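Local coordinates for protein Ras-3 from Cryphonectria parasitica (Cryphonectria parasitica, PDB 4KU4) that belongs to the Ras family of small P-loop nucleotide-binding proteins and holds guanosine-5'-diphosphate in its pocket, at residues 88-93 with 139-144; 18-23 with 81-86; 30-35 with 49-54. One frame throughout, in Å; residues are numbered along the deposited sequence.

How the contacts relate
From the N terminus, strand 15-20 comes first and supplies residues 18-23 of contact 2. Before that contact closes, the chain runs through helix 27-35 and on to strand 50-57, where 30-35 meet 49-54; contact 3 thus opens and closes within the longer loop that contact 2 completes at 81-86. Contact 1 follows in series, from 88-93 to 139-144. All three reach one sheet. Contacts 1 and 2 are joined by backbone pairing of Leu20 with Val90 and Val92. Leu30 of contact 3 packs on Val92 and Val143 of contact 1, and Met19 of contact 2 touches Thr31, tying helix 27-35 to the central strands.

Contact 1: 88-93 with 139-144; sequences LFVIVF and LVVLVG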
loop_
_atom_site.group_PDB
_atom_site.type_symbol
_atom_site.label_atom_id
_atom_site.label_comp_id
_atom_site.label_asym_id
_atom_site.label_seq_id
_atom_site.Cartn_x
_atom_site.Cartn_y
_atom_site.Cartn_z
ATOM N N LEU A 88 4.300 7.738 2.552
ATOM C CA LEU A 88 3.635 6.575 3.105
ATOM C C LEU A 88 3.636 5.481 2.058
ATOM O O LEU A 88 3.701 5.765 0.865
ATOM C CB LEU A 88 2.197 6.918 3.480
ATOM C CG LEU A 88 2.000 8.197 4.292
ATOM C CD1 LEU A 88 0.530 8.618 4.329
ATOM C CD2 LEU A 88 2.561 8.043 5.712
ATOM N N PHE A 89 3.534 4.234 2.506
ATOM C CA PHE A 89 3.709 3.089 1.634
ATOM C C PHE A 89 2.715 1.961 1.831
ATOM O O PHE A 89 2.412 1.556 2.954
ATOM C CB PHE A 89 5.136 2.548 1.776
ATOM C CG PHE A 89 6.186 3.537 1.373
ATOM C CD1 PHE A 89 6.633 3.593 0.062
ATOM C CD2 PHE A 89 6.693 4.440 2.292
ATOM C CE1 PHE A 89 7.586 4.513 -0.331
ATOM C CE2 PHE A 89 7.653 5.367 1.910
ATOM C CZ PHE A 89 8.092 5.405 0.587
ATOM N N VAL A 90 2.222 1.457 0.711
ATOM C CA VAL A 90 1.362 0.299 0.696
ATOM C C VAL A 90 2.110 -0.784 -0.063
ATOM O O VAL A 90 2.314 -0.674 -1.275
ATOM C CB VAL A 90 0.043 0.619 -0.000
ATOM C CG1 VAL A 90 -0.858 -0.616 -0.034
ATOM C CG2 VAL A 90 -0.658 1.799 0.704
ATOM N N ILE A 91 2.550 -1.815 0.658
ATOM C CA ILE A 91 3.296 -2.910 0.059
ATOM C C ILE A 91 2.374 -4.109 -0.090
ATOM O O ILE A 91 1.929 -4.684 0.898
ATOM C CB ILE A 91 4.539 -3.215 0.895
ATOM C CG1 ILE A 91 5.316 -1.913 1.100
ATOM C CG2 ILE A 91 5.386 -4.317 0.237
ATOM C CD1 ILE A 91 6.668 -2.122 1.781
ATOM N N VAL A 92 2.065 -4.445 -1.339
ATOM C CA VAL A 92 1.041 -5.432 -1.649
ATOM C C VAL A 92 1.619 -6.809 -1.996
ATOM O O VAL A 92 2.603 -6.934 -2.742
ATOM C CB VAL A 92 0.176 -4.945 -2.834
ATOM C CG1 VAL A 92 -1.020 -5.866 -3.044
ATOM C CG2 VAL A 92 -0.287 -3.521 -2.591
ATOM N N PHE A 93 0.994 -7.848 -1.454
ATOM C CA PHE A 93 1.279 -9.212 -1.892
ATOM C C PHE A 93 -0.044 -9.921 -2.193
ATOM O O PHE A 93 -1.117 -9.381 -1.903
ATOM C CB PHE A 93 2.135 -9.968 -0.871
ATOM C CG PHE A 93 1.416 -10.365 0.374
ATOM C CD1 PHE A 93 0.828 -11.623 0.478
ATOM C CD2 PHE A 93 1.386 -9.517 1.473
ATOM C CE1 PHE A 93 0.178 -12.015 1.643
ATOM C CE2 PHE A 93 0.746 -9.901 2.645
ATOM C CZ PHE A 93 0.144 -11.158 2.730
ATOM N N LEU A 139 4.444 3.783 9.046
ATOM C CA LEU A 139 4.045 4.531 7.848
ATOM C C LEU A 139 3.938 3.603 6.644
ATOM O O LEU A 139 3.713 4.038 5.507
ATOM C CB LEU A 139 5.022 5.688 7.562
ATOM C CG LEU A 139 5.124 6.726 8.686
ATOM C CD1 LEU A 139 5.940 7.926 8.277
ATOM C CD2 LEU A 139 3.733 7.167 9.114
ATOM N N VAL A 140 4.112 2.315 6.908
ATOM C CA VAL A 140 3.974 1.287 5.896
ATOM C C VAL A 140 2.817 0.374 6.259
ATOM O O VAL A 140 2.600 0.074 7.431
ATOM C CB VAL A 140 5.252 0.418 5.804
ATOM C CG1 VAL A 140 5.079 -0.666 4.777
ATOM C CG2 VAL A 140 6.454 1.290 5.479
ATOM N N VAL A 141 2.074 -0.067 5.258
ATOM C CA VAL A 141 1.088 -1.118 5.495
ATOM C C VAL A 141 1.335 -2.268 4.531
ATOM O O VAL A 141 1.506 -2.060 3.327
ATOM C CB VAL A 141 -0.393 -0.616 5.432
ATOM C CG1 VAL A 141 -0.715 0.033 4.096
ATOM C CG2 VAL A 141 -1.374 -1.773 5.738
ATOM N N LEU A 142 1.404 -3.481 5.073
ATOM C CA LEU A 142 1.475 -4.671 4.241
ATOM C C LEU A 142 0.064 -5.110 3.930
ATOM O O LEU A 142 -0.741 -5.293 4.843
ATOM C CB LEU A 142 2.181 -5.803 4.970
ATOM C CG LEU A 142 3.679 -5.750 5.232
ATOM C CD1 LEU A 142 3.964 -6.853 6.223
ATOM C CD2 LEU A 142 4.494 -5.944 3.945
ATOM N N VAL A 143 -0.224 -5.302 2.650
ATOM C CA VAL A 143 -1.570 -5.646 2.215
ATOM C C VAL A 143 -1.611 -7.038 1.612
ATOM O O VAL A 143 -0.910 -7.324 0.648
ATOM C CB VAL A 143 -2.107 -4.626 1.189
ATOM C CG1 VAL A 143 -3.408 -5.117 0.548
ATOM C CG2 VAL A 143 -2.302 -3.258 1.829
ATOM N N GLY A 144 -2.416 -7.915 2.189
ATOM C CA GLY A 144 -2.619 -9.241 1.612
ATOM C C GLY A 144 -3.836 -9.184 0.707
ATOM O O GLY A 144 -4.962 -9.262 1.191
#
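Phe89 and Ile91 each use both N-H and C=O to bind segment 139-144, the alternation expected of parallel neighbours. Phe89 N reaches Leu139 O, Val141 N returns to Phe89 O at 2.8 Å, and the pattern goes on through Ile91 and Val143 to Phe93 N, whose bond to Val143 O is 2.9 Å long and almost straight (177°). Several of these oxygens also take a CA-H contact, as Phe89 O does from Val140 CA at 3.3 Å.

Side chains interlock on both faces. On one, Val90 CG1 meets Val143 CG2 at 3.5 Å, two residues along from its bridge partner Val141, whose CG1 lies beside Val90 CG2. On the other, Ile91 CD1 reaches back to Val140 CG1 (3.7 Å). Phe93, with CG between backbone N and carbonyl carbon (chi1 73°), swings its ring over Gly144, whose CA makes a CH-pi contact 3.7 Å from the ring centroid; lacking a side chain, glycine admits the ring this closely. Branched aliphatic residues suit strands buried on both faces.

Helix 98-118 covers Phe89, Ile91 and Phe93, while Val141 meets helix 182-196. Strand 15-20 pairs along the other edge of 88-93. Two parallel strands joined through helix 98-118 form a beta-alpha-beta crossover in the heart of the Ras-type P-loop fold.

Contact 2: 18-23 with 81-86; sequences AMLGEG and QWIRQN. With GDP (guanosine-5'-diphosphate), chain C.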
loop_
_atom_site.group_PDB
_atom_site.type_symbol
_atom_site.label_atom_id
_atom_site.label_comp_id
_atom_site.label_asym_id
_atom_site.label_seq_id
_atom_site.Cartn_x
_atom_site.Cartn_y
_atom_site.Cartn_z
ATOM N N ALA A 18 3.113 5.625 -2.005
ATOM C CA ALA A 18 3.576 4.772 -3.098
ATOM C C ALA A 18 3.089 3.315 -2.956
ATOM O O ALA A 18 3.112 2.752 -1.870
ATOM C CB ALA A 18 5.113 4.846 -3.247
ATOM N N MET A 19 2.619 2.737 -4.060
ATOM C CA MET A 19 2.363 1.294 -4.141
ATOM C C MET A 19 3.644 0.545 -4.459
ATOM O O MET A 19 4.371 0.924 -5.362
ATOM C CB MET A 19 1.361 0.998 -5.245
ATOM C CG MET A 19 0.131 1.853 -5.172
ATOM S SD MET A 19 -0.824 1.521 -3.686
ATOM C CE MET A 19 -1.398 -0.138 -4.021
ATOM N N LEU A 20 3.917 -0.502 -3.697
ATOM C CA LEU A 20 5.019 -1.425 -4.023
ATOM C C LEU A 20 4.515 -2.863 -3.983
ATOM O O LEU A 20 3.484 -3.147 -3.367
ATOM C CB LEU A 20 6.178 -1.253 -3.041
ATOM C CG LEU A 20 6.833 0.125 -2.959
ATOM C CD1 LEU A 20 7.754 0.245 -1.729
ATOM C CD2 LEU A 20 7.574 0.438 -4.248
ATOM N N GLY A 21 5.248 -3.757 -4.641
ATOM C CA GLY A 21 4.875 -5.156 -4.750
ATOM C C GLY A 21 5.223 -5.744 -6.110
ATOM O O GLY A 21 5.353 -5.019 -7.096
ATOM N N GLU A 22 5.375 -7.063 -6.170
ATOM C CA GLU A 22 5.661 -7.708 -7.449
ATOM C C GLU A 22 4.514 -7.540 -8.429
ATOM O O GLU A 22 3.399 -7.183 -8.048
ATOM C CB GLU A 22 5.919 -9.200 -7.254
ATOM C CG GLU A 22 7.253 -9.533 -6.639
ATOM C CD GLU A 22 7.571 -11.014 -6.751
ATOM O OE1 GLU A 22 6.628 -11.837 -6.660
ATOM O OE2 GLU A 22 8.756 -11.351 -6.944
ATOM N N GLY A 23 4.785 -7.810 -9.701
ATOM C CA GLY A 23 3.741 -7.772 -10.707
ATOM C C GLY A 23 2.627 -8.759 -10.434
ATOM O O GLY A 23 2.874 -9.882 -10.000
ATOM N N GLN A 81 13.773 5.779 -6.305
ATOM C CA GLN A 81 13.213 7.108 -6.552
ATOM C C GLN A 81 11.773 7.149 -6.044
ATOM O O GLN A 81 11.366 8.104 -5.387
ATOM C CB GLN A 81 13.262 7.471 -8.038
ATOM C CG GLN A 81 13.216 8.970 -8.307
ATOM C CD GLN A 81 14.006 9.351 -9.555
ATOM O OE1 GLN A 81 13.710 8.882 -10.653
ATOM N NE2 GLN A 81 15.020 10.196 -9.388
ATOM N N TRP A 82 11.021 6.097 -6.338
ATOM C CA TRP A 82 9.644 5.996 -5.868
ATOM C C TRP A 82 9.590 6.198 -4.350
ATOM O O TRP A 82 8.680 6.847 -3.819
ATOM C CB TRP A 82 9.051 4.634 -6.235
ATOM C CG TRP A 82 8.964 4.316 -7.717
ATOM C CD1 TRP A 82 8.911 5.201 -8.752
ATOM C CD2 TRP A 82 8.888 3.007 -8.303
ATOM N NE1 TRP A 82 8.814 4.522 -9.950
ATOM C CE2 TRP A 82 8.795 3.174 -9.697
ATOM C CE3 TRP A 82 8.886 1.711 -7.779
ATOM C CZ2 TRP A 82 8.707 2.092 -10.578
ATOM C CZ3 TRP A 82 8.797 0.639 -8.651
ATOM C CH2 TRP A 82 8.708 0.835 -10.035
ATOM N N ILE A 83 10.573 5.651 -3.645
ATOM C CA ILE A 83 10.592 5.723 -2.186
ATOM C C ILE A 83 10.960 7.109 -1.652
ATOM O O ILE A 83 10.372 7.589 -0.682
ATOM C CB ILE A 83 11.532 4.636 -1.585
ATOM C CG1 ILE A 83 10.998 3.243 -1.940
ATOM C CG2 ILE A 83 11.659 4.787 -0.082
ATOM C CD1 ILE A 83 11.961 2.100 -1.643
ATOM N N ARG A 84 11.936 7.756 -2.285
ATOM C CA ARG A 84 12.346 9.090 -1.868
ATOM C C ARG A 84 11.208 10.091 -2.015
ATOM O O ARG A 84 11.066 11.000 -1.198
ATOM C CB ARG A 84 13.558 9.565 -2.685
ATOM C CG ARG A 84 14.783 8.682 -2.543
ATOM C CD ARG A 84 15.913 9.127 -3.473
ATOM N NE ARG A 84 17.000 9.786 -2.753
ATOM C CZ ARG A 84 17.492 10.977 -3.074
ATOM N NH1 ARG A 84 16.994 11.642 -4.107
ATOM N NH2 ARG A 84 18.483 11.501 -2.367
ATOM N N GLN A 85 10.382 9.905 -3.040
ATOM C CA GLN A 85 9.369 10.904 -3.386
ATOM C C GLN A 85 7.995 10.650 -2.767
ATOM O O GLN A 85 7.028 11.322 -3.115
ATOM C CB GLN A 85 9.251 11.039 -4.902
ATOM C CG GLN A 85 10.514 11.601 -5.538
ATOM C CD GLN A 85 10.563 11.414 -7.046
ATOM O OE1 GLN A 85 11.555 11.768 -7.687
ATOM N NE2 GLN A 85 9.498 10.856 -7.619
ATOM N N ASN A 86 7.913 9.689 -1.855
ATOM C CA ASN A 86 6.654 9.424 -1.156
ATOM C C ASN A 86 6.831 9.334 0.365
ATOM O O ASN A 86 7.912 9.009 0.858
ATOM C CB ASN A 86 5.975 8.167 -1.710
ATOM C CG ASN A 86 5.385 8.386 -3.081
ATOM O OD1 ASN A 86 4.250 8.864 -3.220
ATOM N ND2 ASN A 86 6.138 8.028 -4.104
HETATM P PB GDP C . -0.466 -5.381 -10.440
HETATM O O1B GDP C . -0.818 -3.947 -10.758
HETATM O O2B GDP C . 0.087 -5.464 -9.020
HETATM O O3B GDP C . 0.546 -5.914 -11.435
HETATM O O3A GDP C . -1.821 -6.266 -10.507
HETATM P PA GDP C . -3.192 -5.920 -11.318
HETATM O O1A GDP C . -4.009 -4.848 -10.629
HETATM O O2A GDP C . -2.940 -5.569 -12.764
HETATM O "O5'" GDP C . -3.998 -7.299 -11.196
HETATM C "C5'" GDP C . -3.410 -8.487 -11.734
HETATM C "C4'" GDP C . -4.518 -9.517 -11.878
HETATM O "O4'" GDP C . -5.023 -9.765 -10.582
HETATM C "C3'" GDP C . -5.687 -9.023 -12.708
HETATM O "O3'" GDP C . -6.199 -10.106 -13.506
HETATM C "C2'" GDP C . -6.715 -8.634 -11.674
HETATM O "O2'" GDP C . -8.047 -8.774 -12.164
HETATM C "C1'" GDP C . -6.427 -9.625 -10.564
HETATM N N9 GDP C . -6.774 -9.120 -9.220
HETATM C C8 GDP C . -6.297 -8.010 -8.622
HETATM N N7 GDP C . -6.820 -7.881 -7.381
HETATM C C5 GDP C . -7.635 -8.931 -7.177
HETATM C C6 GDP C . -8.504 -9.410 -6.091
HETATM O O6 GDP C . -8.592 -8.775 -5.028
HETATM N N1 GDP C . -9.181 -10.552 -6.279
HETATM C C2 GDP C . -9.114 -11.258 -7.409
HETATM N N2 GDP C . -9.851 -12.391 -7.499
HETATM N N3 GDP C . -8.339 -10.877 -8.455
HETATM C C4 GDP C . -7.602 -9.744 -8.389
#
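Over one face of the Asn86 amide stands the methyl group of Ala18, its CB 3.6 Å from Asn86 CG, while the amide's N-H edge turns to Trp82 O. The indole of Trp82 is met obliquely by Leu20, whose CD2 comes to 4.0 Å from Trp82 CE3. Here the end of helix 77-84 leans on the first strand of the P-loop fold, just before that strand runs into the nucleotide-binding loop.

The Asn86 ND2 bond to Trp82 O is 2.8 Å long and nearly linear (174°), with the oxygen in the amide plane and the donor in the carbonyl plane. With chi1 -72° and chi2 -85°, the amide folds back under the helix end, presenting its flat face to Ala18 and one edge to a carbonyl of the last turn. Asparagine thus gives both a hydrogen-bond donor and a flat surface, and alanine is small enough to let them approach. Lys115 of helix 98-118 adds bonds to Ile83 O and Asn86 O. Leu20 also brings CD1 toward Ile83 CG1, and beyond them Val111 and Phe89 continue the apolar layer, where leucine and isoleucine are at home.

Past Leu20 the chain moves away from helix 77-84. Gly21 adopts a backbone conformation in which a side chain would be jammed against the preceding carbonyl oxygen, so glycine is called for. Glu22 and Gly23 line the pocket of guanosine-5'-diphosphate, where Gly23 C lies 3.7 Å from the ligand's O3B.

Contact 3: 30-35 with 49-54; sequences LTVNLT and DSYRRQ. With MG (magnesium ion), chain E.
Thr31 O is gripped twice by Thr35, by OG1 at 2.9 Å and by the backbone N at 3.0 Å, the two donors arriving from opposite faces of the carbonyl plane. That grip fixes the rotation of Thr35: with OG1 between its own N and carbonyl carbon (chi1 62°), the CG2 methyl is sent to the strand, where it sits tightly, 3.2 Å from Arg52 O. A threonine fits because one branch satisfies the helix while the other packs.

Thr31 divides its branches likewise. OG1 bonds Lys27 O one turn back, and CG2 presses on the ring of Tyr51, 3.3 Å from CD2. Val32 CG2 approaches farther along the same ring, near CE1, and Asp49 CB lies over one of its faces. A broad tyrosine ring can lie along one turn of helix, meeting Thr31 and Val32 together, with Thr35 CG2 against its CB. The carboxylate of Asp49 points on to a magnesium ion, which OD2 binds at 2.2 Å along with five waters, and OD1 bonds Tyr43 OH.

Arg53 bends at chi2 (75°) so that its guanidinium crosses the side chain of Leu34. NH2 donates to Leu34 O at 3.0 Å in a bent bond, the oxygen tilted from the guanidinium plane, and also forms a salt bridge with Glu183; NE turns to Gln54 O.

Helix 27-35, which begins at the end of the P-loop, therefore lies beside edge strand 50-57, their segment axes 8.1 Å apart at closest. Leu34 also touches Ile66 of strand 60-67 and Val182 and Phe186 of helix 182-196.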
loop_
_atom_site.group_PDB
_atom_site.type_symbol
_atom_site.label_atom_id
_atom_site.label_comp_id
_atom_site.label_asym_id
_atom_site.label_seq_id
_atom_site.Cartn_x
_atom_site.Cartn_y
_atom_site.Cartn_z
ATOM N N LEU A 30 -6.171 -2.226 -6.799
ATOM C CA LEU A 30 -6.424 -1.589 -5.509
ATOM C C LEU A 30 -6.580 -0.078 -5.659
ATOM O O LEU A 30 -7.493 0.518 -5.098
ATOM C CB LEU A 30 -5.290 -1.898 -4.525
ATOM C CG LEU A 30 -5.294 -3.278 -3.877
ATOM C CD1 LEU A 30 -3.933 -3.556 -3.257
ATOM C CD2 LEU A 30 -6.387 -3.383 -2.828
ATOM N N THR A 31 -5.676 0.535 -6.421
ATOM C CA THR A 31 -5.648 1.985 -6.562
ATOM C C THR A 31 -6.858 2.492 -7.346
ATOM O O THR A 31 -7.431 3.519 -7.010
ATOM C CB THR A 31 -4.363 2.459 -7.268
ATOM O OG1 THR A 31 -3.207 1.896 -6.630
ATOM C CG2 THR A 31 -4.256 3.968 -7.212
ATOM N N VAL A 32 -7.219 1.778 -8.404
ATOM C CA VAL A 32 -8.368 2.127 -9.242
ATOM C C VAL A 32 -9.670 1.953 -8.450
ATOM O O VAL A 32 -10.585 2.772 -8.532
ATOM C CB VAL A 32 -8.364 1.254 -10.529
ATOM C CG1 VAL A 32 -9.672 1.371 -11.269
ATOM C CG2 VAL A 32 -7.196 1.641 -11.423
ATOM N N ASN A 33 -9.730 0.903 -7.647
ATOM C CA ASN A 33 -10.862 0.706 -6.743
ATOM C C ASN A 33 -10.977 1.827 -5.715
ATOM O O ASN A 33 -12.032 2.445 -5.583
ATOM C CB ASN A 33 -10.792 -0.668 -6.065
ATOM C CG ASN A 33 -12.001 -0.946 -5.178
ATOM O OD1 ASN A 33 -11.985 -0.678 -3.965
ATOM N ND2 ASN A 33 -13.057 -1.485 -5.778
ATOM N N LEU A 34 -9.886 2.095 -4.996
ATOM C CA LEU A 34 -9.869 3.128 -3.986
ATOM C C LEU A 34 -10.334 4.476 -4.522
ATOM O O LEU A 34 -11.112 5.159 -3.872
ATOM C CB LEU A 34 -8.474 3.281 -3.401
ATOM C CG LEU A 34 -8.320 4.448 -2.434
ATOM C CD1 LEU A 34 -8.942 4.091 -1.080
ATOM C CD2 LEU A 34 -6.853 4.791 -2.295
ATOM N N THR A 35 -9.841 4.852 -5.703
ATOM C CA THR A 35 -10.090 6.180 -6.248
ATOM C C THR A 35 -11.386 6.299 -7.043
ATOM O O THR A 35 -11.711 7.379 -7.517
ATOM C CB THR A 35 -8.912 6.669 -7.102
ATOM O OG1 THR A 35 -8.743 5.791 -8.219
ATOM C CG2 THR A 35 -7.640 6.710 -6.277
ATOM N N ASP A 49 -0.210 5.157 -13.908
ATOM C CA ASP A 49 -0.627 6.517 -13.600
ATOM C C ASP A 49 -0.447 6.819 -12.127
ATOM O O ASP A 49 -0.190 5.920 -11.321
ATOM C CB ASP A 49 -2.134 6.709 -13.874
ATOM C CG ASP A 49 -2.487 6.654 -15.357
ATOM O OD1 ASP A 49 -3.688 6.803 -15.676
ATOM O OD2 ASP A 49 -1.587 6.460 -16.208
ATOM N N SER A 50 -0.530 8.108 -11.800
ATOM C CA SER A 50 -0.604 8.549 -10.419
ATOM C C SER A 50 -2.114 8.745 -10.284
ATOM O O SER A 50 -2.765 9.203 -11.228
ATOM C CB SER A 50 0.134 9.853 -10.193
ATOM O OG SER A 50 -0.396 10.559 -9.091
ATOM N N TYR A 51 -2.673 8.393 -9.133
ATOM C CA TYR A 51 -4.121 8.471 -8.922
ATOM C C TYR A 51 -4.437 9.331 -7.713
ATOM O O TYR A 51 -3.606 9.488 -6.826
ATOM C CB TYR A 51 -4.709 7.068 -8.718
ATOM C CG TYR A 51 -4.602 6.156 -9.910
ATOM C CD1 TYR A 51 -5.620 6.096 -10.851
ATOM C CD2 TYR A 51 -3.481 5.345 -10.092
ATOM C CE1 TYR A 51 -5.533 5.265 -11.950
ATOM C CE2 TYR A 51 -3.381 4.510 -11.191
ATOM C CZ TYR A 51 -4.407 4.472 -12.113
ATOM O OH TYR A 51 -4.326 3.640 -13.196
ATOM N N ARG A 52 -5.647 9.889 -7.663
ATOM C CA ARG A 52 -6.026 10.752 -6.554
ATOM C C ARG A 52 -7.331 10.307 -5.911
ATOM O O ARG A 52 -8.269 9.874 -6.592
ATOM C CB ARG A 52 -6.179 12.203 -7.026
ATOM C CG ARG A 52 -4.890 12.869 -7.487
ATOM C CD ARG A 52 -5.176 14.162 -8.243
ATOM N NE ARG A 52 -6.070 13.935 -9.375
ATOM C CZ ARG A 52 -5.711 13.487 -10.572
ATOM N NH1 ARG A 52 -4.436 13.187 -10.852
ATOM N NH2 ARG A 52 -6.643 13.325 -11.499
ATOM N N ARG A 53 -7.388 10.438 -4.595
ATOM C CA ARG A 53 -8.630 10.241 -3.853
ATOM C C ARG A 53 -8.838 11.406 -2.885
ATOM O O ARG A 53 -8.056 11.610 -1.955
ATOM C CB ARG A 53 -8.598 8.912 -3.087
ATOM C CG ARG A 53 -9.768 8.725 -2.088
ATOM C CD ARG A 53 -11.088 8.396 -2.777
ATOM N NE ARG A 53 -12.212 8.444 -1.838
ATOM C CZ ARG A 53 -12.676 7.401 -1.155
ATOM N NH1 ARG A 53 -13.688 7.558 -0.316
ATOM N NH2 ARG A 53 -12.135 6.203 -1.298
ATOM N N GLN A 54 -9.883 12.194 -3.126
ATOM C CA GLN A 54 -10.328 13.156 -2.140
ATOM C C GLN A 54 -11.253 12.389 -1.218
ATOM O O GLN A 54 -12.106 11.622 -1.687
ATOM C CB GLN A 54 -11.085 14.311 -2.803
ATOM C CG GLN A 54 -10.207 15.168 -3.686
ATOM C CD GLN A 54 -10.899 16.447 -4.141
ATOM O OE1 GLN A 54 -11.634 16.457 -5.131
ATOM N NE2 GLN A 54 -10.650 17.533 -3.423
HETATM MG MG MG E . -1.026 7.924 -17.787
HETATM O O HOH W 1 -0.470 8.827 -19.757
HETATM O O HOH W 2 1.041 7.703 -17.277
HETATM O O HOH W 3 -0.893 6.158 -18.883
HETATM O O HOH W 4 -2.717 7.977 -18.860
HETATM O O HOH W 5 -1.320 9.919 -16.816
#